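Long-range contacts in telomerase reverse transcriptase (Takifugu rubripes, PDB 4LMO), which serves as the catalytic subunit of telomerase, a reverse transcriptase that lengthens chromosome ends by copying its RNA template, and is seen here as its RNA-binding domain: residues Y222-M227 with R234-E239; A107-F112 with A242-L247; D179-S184 with Q199-F204. All coordinates share one frame; numbering follows the deposited sequence.

Contact 1: residues Y222-M227 with R234-E239; sequences YATESM and RFYRQE
The methyl group of Ala-223 overlaps the CD2-CE2 side of the Phe-235 ring, meeting it obliquely, with Ala-223 CB 3.7 Å from Phe-235 CD2. The ring reaches this place with CG beside its own backbone N (chi1 -67°). Across the sheet from them, on the face that carries Tyr-222, Thr-224, Arg-234 and Tyr-236, Thr-224 turns OG1 anti to the backbone N and brings CG2 to the edge of the Tyr-236 ring, 4.1 Å from CE2. The strands form an antiparallel beta hairpin, with 149° between the N-to-C directions of the two short segments. Ala-223 and Phe-235 form a non-hydrogen-bonded pair, flanked by the hydrogen-bonded pairs Tyr-222/Tyr-236 and Thr-224/Arg-234. Tyr-222 N gives a bond of 2.7 Å to Tyr-236 O, and Tyr-236 N returns one to Tyr-222 O; in the other pair, Thr-224 N lies 3.0 Å from Arg-234 O, and Arg-234 N binds Thr-224 O. The Ala-223 CA-H also points at Arg-234 O, which therefore receives a second, weaker contact at 3.2 Å. Beyond the strand, after a cis peptide bond, the poorly ordered Met-227 bends back over the same face as Tyr-236. Its CG comes 3.4 Å from NH1 of the extended Arg-234 side chain, and its SD lies near the Tyr-236 hydroxyl, which is hydrogen-bonded to Leu-113 O. Strand 234-237 is also tied to the loop of the Cys-96/Cys-117 disulfide: Phe-235 shares a backbone hydrogen bond with Cys-117, and Arg-237, the N-cap of helix 238-251, donates NH1 to Cys-96 O while pairing loosely with Glu-239.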
ATOM      1  N   TYR A 222       1.895   2.819  13.464  1.00 35.60           N
ATOM      2  CA  TYR A 222       2.092   4.229  13.751  1.00 37.38           C
ATOM      3  C   TYR A 222       3.553   4.465  14.100  1.00 38.54           C
ATOM      4  O   TYR A 222       4.076   3.890  15.057  1.00 39.53           O
ATOM      5  CB  TYR A 222       1.178   4.723  14.878  1.00 37.92           C
ATOM      6  CG  TYR A 222       1.266   6.221  15.095  1.00 38.44           C
ATOM      7  CD1 TYR A 222       0.406   7.093  14.431  1.00 38.60           C
ATOM      8  CD2 TYR A 222       2.228   6.768  15.946  1.00 38.69           C
ATOM      9  CE1 TYR A 222       0.491   8.463  14.618  1.00 38.87           C
ATOM     10  CE2 TYR A 222       2.320   8.138  16.138  1.00 39.24           C
ATOM     11  CZ  TYR A 222       1.449   8.980  15.475  1.00 39.69           C
ATOM     12  OH  TYR A 222       1.539  10.342  15.671  1.00 40.66           O
ATOM     13  N   ALA A 223       4.207   5.307  13.311  1.00 40.23           N
ATOM     14  CA  ALA A 223       5.598   5.654  13.550  1.00 42.62           C
ATOM     15  C   ALA A 223       5.706   6.912  14.401  1.00 44.80           C
ATOM     16  O   ALA A 223       4.960   7.872  14.202  1.00 45.20           O
ATOM     17  CB  ALA A 223       6.340   5.827  12.235  1.00 41.73           C
ATOM     18  N   THR A 224       6.636   6.887  15.351  1.00 48.37           N
ATOM     19  CA  THR A 224       6.919   8.030  16.218  1.00 51.59           C
ATOM     20  C   THR A 224       8.433   8.252  16.325  1.00 54.35           C
ATOM     21  O   THR A 224       9.218   7.323  16.126  1.00 53.31           O
ATOM     22  CB  THR A 224       6.267   7.869  17.612  1.00 52.21           C
ATOM     23  OG1 THR A 224       6.404   9.084  18.356  1.00 53.25           O
ATOM     24  CG2 THR A 224       6.893   6.715  18.399  1.00 52.31           C
ATOM     25  N   GLU A 225       8.832   9.484  16.639  1.00 59.14           N
ATOM     26  CA  GLU A 225      10.243   9.887  16.602  1.00 64.07           C
ATOM     27  C   GLU A 225      10.943   9.867  17.961  1.00 67.73           C
ATOM     28  O   GLU A 225      12.063  10.365  18.092  1.00 69.52           O
ATOM     29  CB  GLU A 225      10.387  11.278  15.968  1.00 65.20           C
ATOM     30  CG  GLU A 225       9.633  12.382  16.697  1.00 67.03           C
ATOM     31  CD  GLU A 225       9.737  13.735  16.015  1.00 68.36           C
ATOM     32  OE1 GLU A 225      10.341  13.830  14.923  1.00 69.27           O
ATOM     33  OE2 GLU A 225       9.202  14.714  16.577  1.00 69.76           O
ATOM     34  N   SER A 226      10.288   9.291  18.963  1.00 70.89           N
ATOM     35  CA  SER A 226      10.840   9.245  20.315  1.00 75.31           C
ATOM     36  C   SER A 226      11.817   8.053  20.472  1.00 78.18           C
ATOM     37  O   SER A 226      12.535   7.742  19.518  1.00 78.13           O
ATOM     38  CB  SER A 226       9.700   9.252  21.334  1.00 76.55           C
ATOM     39  OG  SER A 226       8.807  10.326  21.105  1.00 76.96           O
ATOM     40  N   MET A 227      11.883   7.379  21.624  1.00 81.23           N
ATOM     41  CA  MET A 227      11.042   7.608  22.803  1.00 83.94           C
ATOM     42  C   MET A 227      11.749   8.358  23.952  1.00 88.16           C
ATOM     43  O   MET A 227      11.234   9.377  24.415  1.00 88.28           O
ATOM     44  CB  MET A 227      10.432   6.285  23.296  1.00 82.54           C
ATOM     45  CG  MET A 227       9.346   5.699  22.401  1.00 79.64           C
ATOM     46  SD  MET A 227       7.673   5.914  23.048  1.00 80.18           S
ATOM     47  CE  MET A 227       7.096   7.361  22.169  1.00 78.56           C
ATOM     48  N   ARG A 234      10.558   4.685  15.382  1.00 49.55           N
ATOM     49  CA  ARG A 234       9.976   3.419  15.825  1.00 46.85           C
ATOM     50  C   ARG A 234       8.596   3.194  15.208  1.00 44.53           C
ATOM     51  O   ARG A 234       7.739   4.076  15.261  1.00 45.25           O
ATOM     52  CB  ARG A 234       9.870   3.378  17.354  1.00 46.59           C
ATOM     53  CG  ARG A 234      11.194   3.199  18.082  1.00 47.10           C
ATOM     54  CD  ARG A 234      10.985   3.162  19.587  1.00 47.32           C
ATOM     55  NE  ARG A 234      12.218   2.859  20.316  1.00 48.32           N
ATOM     56  CZ  ARG A 234      12.297   2.706  21.637  1.00 48.76           C
ATOM     57  NH1 ARG A 234      11.216   2.818  22.397  1.00 49.66           N
ATOM     58  NH2 ARG A 234      13.465   2.432  22.201  1.00 49.21           N
ATOM     59  N   PHE A 235       8.391   2.013  14.628  1.00 41.65           N
ATOM     60  CA  PHE A 235       7.088   1.612  14.099  1.00 39.48           C
ATOM     61  C   PHE A 235       6.350   0.730  15.099  1.00 38.52           C
ATOM     62  O   PHE A 235       6.809  -0.367  15.411  1.00 38.52           O
ATOM     63  CB  PHE A 235       7.245   0.820  12.799  1.00 39.38           C
ATOM     64  CG  PHE A 235       7.775   1.619  11.649  1.00 39.79           C
ATOM     65  CD1 PHE A 235       9.122   1.565  11.316  1.00 40.45           C
ATOM     66  CD2 PHE A 235       6.924   2.405  10.878  1.00 39.69           C
ATOM     67  CE1 PHE A 235       9.618   2.290  10.244  1.00 40.62           C
ATOM     68  CE2 PHE A 235       7.412   3.134   9.807  1.00 40.19           C
ATOM     69  CZ  PHE A 235       8.761   3.076   9.489  1.00 40.66           C
ATOM     70  N   TYR A 236       5.208   1.199  15.590  1.00 37.09           N
ATOM     71  CA  TYR A 236       4.350   0.371  16.430  1.00 36.72           C
ATOM     72  C   TYR A 236       3.158  -0.135  15.629  1.00 35.97           C
ATOM     73  O   TYR A 236       2.522   0.637  14.913  1.00 35.84           O
ATOM     74  CB  TYR A 236       3.843   1.158  17.643  1.00 36.59           C
ATOM     75  CG  TYR A 236       4.884   1.439  18.703  1.00 36.92           C
ATOM     76  CD1 TYR A 236       5.057   0.579  19.786  1.00 37.18           C
ATOM     77  CD2 TYR A 236       5.688   2.578  18.629  1.00 36.69           C
ATOM     78  CE1 TYR A 236       6.010   0.841  20.762  1.00 37.43           C
ATOM     79  CE2 TYR A 236       6.641   2.846  19.597  1.00 36.91           C
ATOM     80  CZ  TYR A 236       6.798   1.978  20.660  1.00 37.51           C
ATOM     81  OH  TYR A 236       7.746   2.253  21.617  1.00 38.07           O
ATOM     82  N   ARG A 237       2.859  -1.426  15.747  1.00 35.76           N
ATOM     83  CA  ARG A 237       1.576  -1.956  15.286  1.00 35.66           C
ATOM     84  C   ARG A 237       0.498  -1.067  15.897  1.00 35.99           C
ATOM     85  O   ARG A 237       0.545  -0.778  17.099  1.00 36.51           O
ATOM     86  CB  ARG A 237       1.379  -3.397  15.755  1.00 35.58           C
ATOM     87  CG  ARG A 237       2.284  -4.434  15.100  1.00 35.49           C
ATOM     88  CD  ARG A 237       1.668  -5.034  13.846  1.00 34.90           C
ATOM     89  NE  ARG A 237       0.315  -5.542  14.079  1.00 35.27           N
ATOM     90  CZ  ARG A 237       0.005  -6.814  14.314  1.00 35.83           C
ATOM     91  NH1 ARG A 237       0.946  -7.749  14.348  1.00 35.85           N
ATOM     92  NH2 ARG A 237      -1.262  -7.153  14.511  1.00 36.46           N
ATOM     93  N   GLN A 238      -0.457  -0.624  15.084  1.00 35.78           N
ATOM     94  CA  GLN A 238      -1.432   0.372  15.538  1.00 36.26           C
ATOM     95  C   GLN A 238      -2.213  -0.077  16.782  1.00 36.25           C
ATOM     96  O   GLN A 238      -2.656   0.758  17.570  1.00 36.62           O
ATOM     97  CB  GLN A 238      -2.368   0.818  14.399  1.00 36.79           C
ATOM     98  CG  GLN A 238      -3.822   0.375  14.515  1.00 38.22           C
ATOM     99  CD  GLN A 238      -4.122  -0.891  13.745  1.00 39.46           C
ATOM    100  OE1 GLN A 238      -3.461  -1.200  12.751  1.00 40.18           O
ATOM    101  NE2 GLN A 238      -5.134  -1.627  14.190  1.00 39.61           N
ATOM    102  N   GLU A 239      -2.355  -1.391  16.954  1.00 36.19           N
ATOM    103  CA  GLU A 239      -3.000  -1.970  18.136  1.00 36.64           C
ATOM    104  C   GLU A 239      -2.200  -1.676  19.405  1.00 36.43           C
ATOM    105  O   GLU A 239      -2.777  -1.325  20.437  1.00 36.68           O
ATOM    106  CB  GLU A 239      -3.184  -3.485  17.986  1.00 37.08           C
ATOM    107  CG  GLU A 239      -4.103  -3.918  16.852  1.00 37.36           C
ATOM    108  CD  GLU A 239      -3.369  -4.165  15.546  1.00 37.73           C
ATOM    109  OE1 GLU A 239      -2.271  -3.594  15.342  1.00 37.25           O
ATOM    110  OE2 GLU A 239      -3.896  -4.936  14.714  1.00 38.01           O
TER

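Contact 2: residues A107-F112 with A242-L247; sequences AELSSF and AKLQDL
Leu-109 and Leu-247 bring the two backbones closest, CA to CA 6.2 Å, where a short, weakly bonded helical turn at about 109-112 lies beside helix 238-251. Lys-243 and Leu-244, with Leu-247 about one turn further along the longer helix, supply its side of an apolar interface. Phe-112 meets all three of these helix residues. Lys-243 CG sits over one face of its ring in a CH-pi contact, 4.1 Å from the centroid and only 9° off the normal, while the opposite face is covered by OG of the adjacent Ser-111. The Lys-243 chain leaves its backbone with CG opposite N (chi1 -170°) and bends at chi2 and chi3, and CG, not the amine, lies on the phenyl face. The Leu-247 and Phe-112 side chains cross at about a right angle, with Leu-247 CD1 meeting the ring obliquely, 3.8 Å from Phe-112 CE2, and Leu-244 CD2 packs at the same distance from Phe-112 CB. Leu-109 and Leu-247 run antiparallel alongside each other; Leu-109 CD1 lies 3.8 Å from Leu-247 CB and 3.5 Å from Leu-244 O. Replacing Phe-112 with an alanine is likely to open a gap beside Leu-247 CD1 and leave Lys-243 CG without the ring face it rests on. Ala-104 from the preceding loop touches both Phe-112 and Lys-243, and Val-240 and Ala-248 extend the contact along helix 238-251, which emerges directly from strand 234-237.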
ATOM      1  N   ALA A 107      -1.425  -4.656  32.707  1.00 81.13           N
ATOM      2  CA  ALA A 107      -0.025  -4.380  32.388  1.00 77.51           C
ATOM      3  C   ALA A 107       0.275  -2.878  32.415  1.00 75.37           C
ATOM      4  O   ALA A 107      -0.610  -2.053  32.174  1.00 74.63           O
ATOM      5  CB  ALA A 107       0.342  -4.983  31.040  1.00 74.71           C
ATOM      6  N   GLU A 108       1.526  -2.537  32.719  1.00 73.52           N
ATOM      7  CA  GLU A 108       1.962  -1.141  32.793  1.00 72.44           C
ATOM      8  C   GLU A 108       2.409  -0.606  31.429  1.00 69.58           C
ATOM      9  O   GLU A 108       2.625  -1.377  30.493  1.00 68.55           O
ATOM     10  CB  GLU A 108       3.080  -0.982  33.829  1.00 74.66           C
ATOM     11  CG  GLU A 108       2.603  -1.051  35.275  1.00 78.11           C
ATOM     12  CD  GLU A 108       3.737  -1.033  36.291  1.00 80.44           C
ATOM     13  OE1 GLU A 108       4.912  -0.851  35.898  1.00 80.86           O
ATOM     14  OE2 GLU A 108       3.452  -1.200  37.496  1.00 82.45           O
ATOM     15  N   LEU A 109       2.536   0.719  31.329  1.00 66.94           N
ATOM     16  CA  LEU A 109       2.922   1.391  30.086  1.00 64.12           C
ATOM     17  C   LEU A 109       4.278   0.923  29.554  1.00 61.60           C
ATOM     18  O   LEU A 109       4.441   0.716  28.348  1.00 60.26           O
ATOM     19  CB  LEU A 109       2.941   2.911  30.284  1.00 65.55           C
ATOM     20  CG  LEU A 109       3.041   3.781  29.025  1.00 65.49           C
ATOM     21  CD1 LEU A 109       1.657   4.207  28.559  1.00 65.59           C
ATOM     22  CD2 LEU A 109       3.904   5.005  29.289  1.00 67.39           C
ATOM     23  N   SER A 110       5.238   0.754  30.462  1.00 59.46           N
ATOM     24  CA  SER A 110       6.601   0.350  30.110  1.00 56.72           C
ATOM     25  C   SER A 110       6.685  -1.069  29.534  1.00 54.86           C
ATOM     26  O   SER A 110       7.674  -1.421  28.889  1.00 54.92           O
ATOM     27  CB  SER A 110       7.533   0.495  31.319  1.00 57.43           C
ATOM     28  OG  SER A 110       7.002  -0.161  32.458  1.00 57.76           O
ATOM     29  N   SER A 111       5.647  -1.868  29.772  1.00 52.45           N
ATOM     30  CA  SER A 111       5.546  -3.218  29.218  1.00 50.46           C
ATOM     31  C   SER A 111       5.442  -3.210  27.689  1.00 48.05           C
ATOM     32  O   SER A 111       5.955  -4.110  27.021  1.00 46.81           O
ATOM     33  CB  SER A 111       4.345  -3.949  29.833  1.00 51.42           C
ATOM     34  OG  SER A 111       4.109  -5.199  29.205  1.00 52.39           O
ATOM     35  N   PHE A 112       4.790  -2.183  27.146  1.00 46.24           N
ATOM     36  CA  PHE A 112       4.494  -2.119  25.713  1.00 43.61           C
ATOM     37  C   PHE A 112       5.457  -1.244  24.910  1.00 42.30           C
ATOM     38  O   PHE A 112       5.514  -1.351  23.687  1.00 41.82           O
ATOM     39  CB  PHE A 112       3.046  -1.677  25.485  1.00 43.22           C
ATOM     40  CG  PHE A 112       2.031  -2.569  26.140  1.00 43.55           C
ATOM     41  CD1 PHE A 112       1.620  -3.748  25.527  1.00 43.61           C
ATOM     42  CD2 PHE A 112       1.485  -2.232  27.374  1.00 44.30           C
ATOM     43  CE1 PHE A 112       0.686  -4.577  26.133  1.00 44.21           C
ATOM     44  CE2 PHE A 112       0.551  -3.054  27.985  1.00 45.19           C
ATOM     45  CZ  PHE A 112       0.151  -4.228  27.364  1.00 45.12           C
ATOM     46  N   ALA A 242      -2.457   2.087  20.017  1.00 36.10           N
ATOM     47  CA  ALA A 242      -3.749   2.373  20.642  1.00 38.19           C
ATOM     48  C   ALA A 242      -3.754   2.033  22.138  1.00 39.46           C
ATOM     49  O   ALA A 242      -4.394   2.725  22.929  1.00 40.44           O
ATOM     50  CB  ALA A 242      -4.867   1.638  19.918  1.00 38.25           C
ATOM     51  N   LYS A 243      -3.033   0.976  22.513  1.00 40.44           N
ATOM     52  CA  LYS A 243      -2.858   0.593  23.918  1.00 41.92           C
ATOM     53  C   LYS A 243      -1.992   1.605  24.681  1.00 42.12           C
ATOM     54  O   LYS A 243      -2.309   1.962  25.817  1.00 43.00           O
ATOM     55  CB  LYS A 243      -2.251  -0.812  24.024  1.00 42.53           C
ATOM     56  CG  LYS A 243      -2.243  -1.407  25.430  1.00 44.37           C
ATOM     57  CD  LYS A 243      -3.314  -2.474  25.631  1.00 45.37           C
ATOM     58  CE  LYS A 243      -4.676  -1.889  25.985  1.00 46.86           C
ATOM     59  NZ  LYS A 243      -5.621  -2.939  26.464  1.00 47.84           N
ATOM     60  N   LEU A 244      -0.907   2.060  24.055  1.00 41.77           N
ATOM     61  CA  LEU A 244      -0.017   3.053  24.669  1.00 42.74           C
ATOM     62  C   LEU A 244      -0.722   4.384  24.922  1.00 43.94           C
ATOM     63  O   LEU A 244      -0.548   4.987  25.981  1.00 45.34           O
ATOM     64  CB  LEU A 244       1.240   3.277  23.820  1.00 41.53           C
ATOM     65  CG  LEU A 244       2.339   2.208  23.814  1.00 41.10           C
ATOM     66  CD1 LEU A 244       3.323   2.476  22.687  1.00 39.72           C
ATOM     67  CD2 LEU A 244       3.065   2.127  25.152  1.00 41.23           C
ATOM     68  N   GLN A 245      -1.514   4.832  23.950  1.00 44.14           N
ATOM     69  CA  GLN A 245      -2.298   6.060  24.086  1.00 45.37           C
ATOM     70  C   GLN A 245      -3.312   5.956  25.221  1.00 47.67           C
ATOM     71  O   GLN A 245      -3.470   6.891  26.006  1.00 48.97           O
ATOM     72  CB  GLN A 245      -3.012   6.397  22.770  1.00 43.87           C
ATOM     73  CG  GLN A 245      -2.089   6.892  21.667  1.00 42.13           C
ATOM     74  CD  GLN A 245      -1.392   8.190  22.029  1.00 42.11           C
ATOM     75  OE1 GLN A 245      -2.039   9.192  22.332  1.00 42.50           O
ATOM     76  NE2 GLN A 245      -0.067   8.178  21.999  1.00 41.30           N
ATOM     77  N   ASP A 246      -3.982   4.809  25.300  1.00 49.46           N
ATOM     78  CA  ASP A 246      -4.990   4.548  26.321  1.00 52.43           C
ATOM     79  C   ASP A 246      -4.422   4.596  27.742  1.00 53.68           C
ATOM     80  O   ASP A 246      -4.967   5.282  28.606  1.00 55.84           O
ATOM     81  CB  ASP A 246      -5.668   3.198  26.066  1.00 53.97           C
ATOM     82  CG  ASP A 246      -6.802   2.919  27.035  1.00 56.95           C
ATOM     83  OD1 ASP A 246      -7.650   3.817  27.241  1.00 58.50           O
ATOM     84  OD2 ASP A 246      -6.849   1.799  27.587  1.00 58.74           O
ATOM     85  N   LEU A 247      -3.327   3.869  27.969  1.00 53.40           N
ATOM     86  CA  LEU A 247      -2.702   3.783  29.292  1.00 53.60           C
ATOM     87  C   LEU A 247      -2.019   5.086  29.705  1.00 53.63           C
ATOM     88  O   LEU A 247      -1.923   5.391  30.895  1.00 53.72           O
ATOM     89  CB  LEU A 247      -1.695   2.630  29.343  1.00 53.75           C
ATOM     90  CG  LEU A 247      -2.182   1.189  29.153  1.00 53.50           C
ATOM     91  CD1 LEU A 247      -1.013   0.293  28.779  1.00 53.39           C
ATOM     92  CD2 LEU A 247      -2.884   0.659  30.394  1.00 54.68           C
TER

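Contact 3: residues D179-S184 with Q199-F204; sequences DWLKIS and QILGQF
Trp-180 holds CG between its backbone N and carbonyl carbon (chi1 67°), which swings the indole toward Phe-204, whose own CG is anti to the backbone N (chi1 170°). The rings form a T-shaped pair: the six-membered edge of Trp-180 is directed at the face of Phe-204, with centroids 5.3 Å apart and planes at 74°. CZ2 and CH2 do the touching, Trp-180 CZ2 lying 3.8 Å from Phe-204 CD2 and CH2 resting against CB and CG of the same residue. Leu-201 comes across the indole at about a right angle and sets its CD1 4.0 Å from Trp-180 CZ2. Beside it, the branched end of Leu-181 is divided between two helix residues: CD2 meets Ile-200 CG2 at 3.6 Å, and CD1 meets Leu-201 CB at 3.9 Å. The same CD2 also lies over one face of the neighbouring indole, toward its rim, and thus sits between the indole face and Ile-200. The contact is apolar and buried, and the indole NE1 is satisfied by Leu-138 O. A single 3-10 turn, 179-181, packs against the flank of helix 191-220 with two consecutive side chains. It lies in a region that probably contacts the RNA template, as in related telomerases. Helix 40-48 closes over the cluster through Phe-48, which touches Trp-180, Ile-200 and Phe-204, while helix 67-70 adds Arg-68, hydrogen-bonded to Leu-181 O.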
ATOM      1  N   ASP A 179       4.265  -7.715 -20.655  1.00 37.60           N
ATOM      2  CA  ASP A 179       3.387  -7.864 -21.816  1.00 37.77           C
ATOM      3  C   ASP A 179       2.113  -7.032 -21.679  1.00 37.14           C
ATOM      4  O   ASP A 179       1.561  -6.562 -22.680  1.00 37.36           O
ATOM      5  CB  ASP A 179       3.007  -9.337 -22.022  1.00 39.06           C
ATOM      6  CG  ASP A 179       4.082 -10.137 -22.751  1.00 40.10           C
ATOM      7  OD1 ASP A 179       5.248  -9.694 -22.822  1.00 40.29           O
ATOM      8  OD2 ASP A 179       3.750 -11.231 -23.255  1.00 41.51           O
ATOM      9  N   TRP A 180       1.661  -6.851 -20.439  1.00 35.60           N
ATOM     10  CA  TRP A 180       0.398  -6.168 -20.146  1.00 34.70           C
ATOM     11  C   TRP A 180       0.392  -4.704 -20.511  1.00 34.83           C
ATOM     12  O   TRP A 180      -0.663  -4.065 -20.503  1.00 34.49           O
ATOM     13  CB  TRP A 180       0.013  -6.360 -18.682  1.00 33.17           C
ATOM     14  CG  TRP A 180       0.932  -5.674 -17.697  1.00 31.95           C
ATOM     15  CD1 TRP A 180       2.101  -6.175 -17.134  1.00 31.49           C
ATOM     16  CD2 TRP A 180       0.776  -4.333 -17.115  1.00 30.99           C
ATOM     17  NE1 TRP A 180       2.660  -5.266 -16.275  1.00 30.80           N
ATOM     18  CE2 TRP A 180       1.920  -4.142 -16.216  1.00 30.54           C
ATOM     19  CE3 TRP A 180      -0.158  -3.309 -17.246  1.00 30.64           C
ATOM     20  CZ2 TRP A 180       2.096  -2.972 -15.490  1.00 29.78           C
ATOM     21  CZ3 TRP A 180       0.031  -2.134 -16.507  1.00 29.82           C
ATOM     22  CH2 TRP A 180       1.131  -1.972 -15.651  1.00 29.49           C
ATOM     23  N   LEU A 181       1.568  -4.168 -20.835  1.00 35.43           N
ATOM     24  CA  LEU A 181       1.706  -2.780 -21.271  1.00 36.34           C
ATOM     25  C   LEU A 181       1.453  -2.630 -22.768  1.00 38.06           C
ATOM     26  O   LEU A 181       1.191  -1.525 -23.253  1.00 38.93           O
ATOM     27  CB  LEU A 181       3.116  -2.262 -20.963  1.00 35.86           C
ATOM     28  CG  LEU A 181       3.620  -2.144 -19.524  1.00 35.25           C
ATOM     29  CD1 LEU A 181       5.108  -1.824 -19.519  1.00 34.85           C
ATOM     30  CD2 LEU A 181       2.846  -1.084 -18.756  1.00 34.45           C
ATOM     31  N   LYS A 182       1.529  -3.746 -23.488  1.00 39.34           N
ATOM     32  CA  LYS A 182       1.597  -3.740 -24.949  1.00 40.47           C
ATOM     33  C   LYS A 182       0.248  -3.918 -25.640  1.00 41.32           C
ATOM     34  O   LYS A 182      -0.654  -4.567 -25.111  1.00 41.28           O
ATOM     35  CB  LYS A 182       2.552  -4.838 -25.433  1.00 40.94           C
ATOM     36  CG  LYS A 182       3.908  -4.855 -24.747  1.00 40.58           C
ATOM     37  CD  LYS A 182       4.681  -6.112 -25.108  1.00 41.06           C
ATOM     38  CE  LYS A 182       6.015  -6.159 -24.384  1.00 41.07           C
ATOM     39  NZ  LYS A 182       6.633  -7.514 -24.427  1.00 41.33           N
ATOM     40  N   ILE A 183       0.133  -3.339 -26.832  1.00 43.22           N
ATOM     41  CA  ILE A 183      -0.988  -3.608 -27.738  1.00 45.80           C
ATOM     42  C   ILE A 183      -0.551  -4.435 -28.948  1.00 47.93           C
ATOM     43  O   ILE A 183      -1.382  -4.846 -29.761  1.00 49.73           O
ATOM     44  CB  ILE A 183      -1.690  -2.316 -28.225  1.00 45.80           C
ATOM     45  CG1 ILE A 183      -0.690  -1.168 -28.435  1.00 45.58           C
ATOM     46  CG2 ILE A 183      -2.787  -1.910 -27.257  1.00 45.11           C
ATOM     47  CD1 ILE A 183      -0.098  -1.097 -29.829  1.00 46.33           C
ATOM     48  N   SER A 184       0.752  -4.676 -29.060  1.00 49.67           N
ATOM     49  CA  SER A 184       1.317  -5.383 -30.205  1.00 52.20           C
ATOM     50  C   SER A 184       2.672  -5.993 -29.874  1.00 53.35           C
ATOM     51  O   SER A 184       3.510  -5.355 -29.234  1.00 53.66           O
ATOM     52  CB  SER A 184       1.456  -4.429 -31.396  1.00 52.89           C
ATOM     53  OG  SER A 184       1.764  -5.133 -32.586  1.00 54.91           O
ATOM     54  N   GLN A 199       6.161   5.130 -19.399  1.00 30.91           N
ATOM     55  CA  GLN A 199       5.246   6.049 -18.719  1.00 30.33           C
ATOM     56  C   GLN A 199       4.174   5.304 -17.912  1.00 29.64           C
ATOM     57  O   GLN A 199       3.939   5.624 -16.743  1.00 29.08           O
ATOM     58  CB  GLN A 199       4.602   6.986 -19.749  1.00 31.22           C
ATOM     59  CG  GLN A 199       3.644   8.027 -19.186  1.00 31.75           C
ATOM     60  CD  GLN A 199       3.037   8.898 -20.272  1.00 32.99           C
ATOM     61  OE1 GLN A 199       3.752   9.597 -20.996  1.00 34.01           O
ATOM     62  NE2 GLN A 199       1.713   8.864 -20.392  1.00 32.73           N
ATOM     63  N   ILE A 200       3.538   4.313 -18.539  1.00 28.92           N
ATOM     64  CA  ILE A 200       2.493   3.524 -17.880  1.00 28.20           C
ATOM     65  C   ILE A 200       3.070   2.724 -16.710  1.00 27.91           C
ATOM     66  O   ILE A 200       2.518   2.749 -15.607  1.00 27.60           O
ATOM     67  CB  ILE A 200       1.758   2.578 -18.862  1.00 28.20           C
ATOM     68  CG1 ILE A 200       1.092   3.369 -19.989  1.00 28.45           C
ATOM     69  CG2 ILE A 200       0.700   1.761 -18.134  1.00 28.08           C
ATOM     70  CD1 ILE A 200       0.737   2.534 -21.201  1.00 28.49           C
ATOM     71  N   LEU A 201       4.182   2.032 -16.952  1.00 27.94           N
ATOM     72  CA  LEU A 201       4.835   1.233 -15.918  1.00 28.02           C
ATOM     73  C   LEU A 201       5.324   2.096 -14.756  1.00 27.98           C
ATOM     74  O   LEU A 201       5.291   1.665 -13.600  1.00 28.59           O
ATOM     75  CB  LEU A 201       5.995   0.418 -16.502  1.00 28.70           C
ATOM     76  CG  LEU A 201       6.719  -0.551 -15.553  1.00 28.79           C
ATOM     77  CD1 LEU A 201       5.834  -1.723 -15.151  1.00 28.61           C
ATOM     78  CD2 LEU A 201       8.007  -1.050 -16.183  1.00 29.50           C
ATOM     79  N   GLY A 202       5.781   3.307 -15.070  1.00 27.59           N
ATOM     80  CA  GLY A 202       6.140   4.285 -14.051  1.00 26.91           C
ATOM     81  C   GLY A 202       4.974   4.539 -13.117  1.00 26.48           C
ATOM     82  O   GLY A 202       5.109   4.402 -11.900  1.00 26.72           O
ATOM     83  N   GLN A 203       3.822   4.889 -13.690  1.00 25.81           N
ATOM     84  CA  GLN A 203       2.601   5.125 -12.918  1.00 25.21           C
ATOM     85  C   GLN A 203       2.268   3.968 -11.979  1.00 25.18           C
ATOM     86  O   GLN A 203       1.917   4.186 -10.821  1.00 25.21           O
ATOM     87  CB  GLN A 203       1.411   5.354 -13.846  1.00 25.19           C
ATOM     88  CG  GLN A 203       1.309   6.742 -14.450  1.00 25.19           C
ATOM     89  CD  GLN A 203       0.178   6.829 -15.459  1.00 25.23           C
ATOM     90  OE1 GLN A 203       0.190   6.146 -16.485  1.00 25.04           O
ATOM     91  NE2 GLN A 203      -0.811   7.665 -15.167  1.00 25.44           N
ATOM     92  N   PHE A 204       2.377   2.743 -12.489  1.00 25.34           N
ATOM     93  CA  PHE A 204       2.024   1.553 -11.722  1.00 25.63           C
ATOM     94  C   PHE A 204       3.027   1.282 -10.601  1.00 25.79           C
ATOM     95  O   PHE A 204       2.638   1.119  -9.445  1.00 25.89           O
ATOM     96  CB  PHE A 204       1.873   0.333 -12.640  1.00 25.66           C
ATOM     97  CG  PHE A 204       1.754  -0.976 -11.902  1.00 25.57           C
ATOM     98  CD1 PHE A 204       0.580  -1.315 -11.235  1.00 25.57           C
ATOM     99  CD2 PHE A 204       2.817  -1.871 -11.880  1.00 25.41           C
ATOM    100  CE1 PHE A 204       0.470  -2.520 -10.556  1.00 25.82           C
ATOM    101  CE2 PHE A 204       2.715  -3.077 -11.204  1.00 25.95           C
ATOM    102  CZ  PHE A 204       1.539  -3.404 -10.541  1.00 25.98           C
TER

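Overall arrangement
Contacts 1 and 2 are neighbours, their centres about 12 Å apart, and share helix 238-251; they meet where Tyr-236 CE1 packs 3.7 Å from Leu-244 CD1 and equally near Phe-112 O. The hairpin is nested in sequence within the long loop that contact 2 closes. Contact 3 stands on the opposite side of the chain's centre, about 37 Å from contact 1 and 47 Å from contact 2, centre to centre. Helix 191-220 bridges the gap, running from contact 3 into strand 221-224 of contact 1. Of the three, contact 3 includes part of a region that probably contacts the RNA template; contacts 1 and 2 lie on the other side of the chain's centre.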